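Putative integrase (Listeria innocua, PDB 5U96) probably binds DNA and exchanges its strands as a serine integrase, whose coiled-coil domain, the part present here, mediates the directionality of recombination. Local coordinates at residues A[16-19]-A[20-23]. Sequence-based numbering, arbitrary orientation.
Sequences RLFD and LYIN
Phe18 O receives two backbone N-H groups from the following turn of helix 7-23: Ile22 N at 3.2 Å, nearly in line with the C=O bond (160°), and Tyr21 N through a weak, bent bond. One residue on, Asp19 O takes Asn23 N at 3.0 Å, an i to i+4 bond like that of Ile22. Leu17 O instead binds Leu20 N in an i to i+3 bond, with the donor well above the carbonyl plane.

With CG anti to the backbone N (chi1 -165°), the Phe18 ring is carried out beside two side chains of the following turn, touching Tyr21 through Phe18 CD1 and Ile22 through Phe18 CE2. The Phe18 and Ile22 side chains cross at about a right angle, though the approach of Ile22 CG2 to Phe18 CE2 is doubtfully short. Tyr21 meets the Phe18 ring obliquely, ring planes at 42° and centroids 5.8 Å apart, while the Tyr21 edge runs beside Phe18 CA and Tyr21 CE2 rests 4.2 Å from Leu17 CG.

Asp19 OD2 forms a salt bridge with Lys15, and Tyr21 OH is hydrogen-bonded to Asp32 of helix 28-50. Leu17, Leu20 and Tyr21 pack on helix 28-50 of this two-helix coiled coil, whereas Arg16 makes a cation-pi contact with Tyr21 of the second subunit.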
loop_
_atom_site.group_PDB
_atom_site.type_symbol
_atom_site.label_atom_id
_atom_site.label_comp_id
_atom_site.label_asym_id
_atom_site.label_seq_id
_atom_site.Cartn_x
_atom_site.Cartn_y
_atom_site.Cartn_z
ATOM N N ARG A 16 2.395 9.679 2.865
ATOM C CA ARG A 16 1.952 8.615 3.759
ATOM C C ARG A 16 2.740 7.344 3.487
ATOM O O ARG A 16 3.254 6.703 4.402
ATOM C CB ARG A 16 0.456 8.356 3.579
ATOM C CG ARG A 16 -0.426 9.575 3.819
ATOM C CD ARG A 16 -0.886 9.652 5.254
ATOM N NE ARG A 16 -1.778 8.552 5.593
ATOM C CZ ARG A 16 -2.085 8.193 6.833
ATOM N NH1 ARG A 16 -1.566 8.838 7.868
ATOM N NH2 ARG A 16 -2.906 7.178 7.039
ATOM N N LEU A 17 2.848 7.008 2.208
ATOM C CA LEU A 17 3.601 5.844 1.773
ATOM C C LEU A 17 5.068 5.950 2.175
ATOM O O LEU A 17 5.680 4.959 2.575
ATOM C CB LEU A 17 3.480 5.681 0.258
ATOM C CG LEU A 17 4.156 4.463 -0.372
ATOM C CD1 LEU A 17 3.612 3.177 0.228
ATOM C CD2 LEU A 17 3.968 4.481 -1.885
ATOM N N PHE A 18 5.631 7.149 2.072
ATOM C CA PHE A 18 7.036 7.339 2.406
ATOM C C PHE A 18 7.262 7.195 3.906
ATOM O O PHE A 18 8.334 6.778 4.342
ATOM C CB PHE A 18 7.546 8.699 1.937
ATOM C CG PHE A 18 9.046 8.803 1.936
ATOM C CD1 PHE A 18 9.778 8.419 0.824
ATOM C CD2 PHE A 18 9.726 9.261 3.052
ATOM C CE1 PHE A 18 11.156 8.503 0.822
ATOM C CE2 PHE A 18 11.105 9.346 3.054
ATOM C CZ PHE A 18 11.819 8.967 1.938
ATOM N N ASP A 19 6.245 7.533 4.692
ATOM C CA ASP A 19 6.341 7.445 6.145
ATOM C C ASP A 19 6.545 6.002 6.597
ATOM O O ASP A 19 6.980 5.753 7.720
ATOM C CB ASP A 19 5.085 8.020 6.802
ATOM C CG ASP A 19 4.757 9.416 6.313
ATOM O OD1 ASP A 19 5.653 10.074 5.746
ATOM O OD2 ASP A 19 3.604 9.857 6.498
ATOM N N LEU A 20 6.223 5.056 5.721
ATOM C CA LEU A 20 6.413 3.641 6.021
ATOM C C LEU A 20 7.862 3.227 5.783
ATOM O O LEU A 20 8.370 2.320 6.443
ATOM C CB LEU A 20 5.469 2.781 5.177
ATOM C CG LEU A 20 3.973 3.030 5.387
ATOM C CD1 LEU A 20 3.153 2.114 4.492
ATOM C CD2 LEU A 20 3.582 2.842 6.846
ATOM N N TYR A 21 8.524 3.890 4.840
ATOM C CA TYR A 21 9.943 3.652 4.600
ATOM C C TYR A 21 10.773 4.147 5.782
ATOM O O TYR A 21 11.687 3.461 6.238
ATOM C CB TYR A 21 10.416 4.344 3.317
ATOM C CG TYR A 21 9.877 3.761 2.027
ATOM C CD1 TYR A 21 10.503 2.691 1.403
ATOM C CD2 TYR A 21 8.757 4.303 1.419
ATOM C CE1 TYR A 21 10.015 2.170 0.216
ATOM C CE2 TYR A 21 8.263 3.794 0.236
ATOM C CZ TYR A 21 8.894 2.728 -0.362
ATOM O OH TYR A 21 8.397 2.222 -1.541
ATOM N N ILE A 22 10.448 5.338 6.278
ATOM C CA ILE A 22 11.221 5.954 7.352
ATOM C C ILE A 22 10.869 5.314 8.692
ATOM O O ILE A 22 11.676 5.310 9.621
ATOM C CB ILE A 22 10.994 7.483 7.414
ATOM C CG1 ILE A 22 9.619 7.827 7.992
ATOM C CG2 ILE A 22 11.138 8.089 6.033
ATOM C CD1 ILE A 22 9.671 8.343 9.411
ATOM N N ASN A 23 9.657 4.775 8.780
ATOM C CA ASN A 23 9.276 3.930 9.902
ATOM C C ASN A 23 10.209 2.726 9.963
ATOM O O ASN A 23 10.542 2.236 11.043
ATOM C CB ASN A 23 7.816 3.488 9.766
ATOM C CG ASN A 23 7.466 2.326 10.677
ATOM O OD1 ASN A 23 7.853 1.186 10.426
ATOM N ND2 ASN A 23 6.707 2.609 11.728
#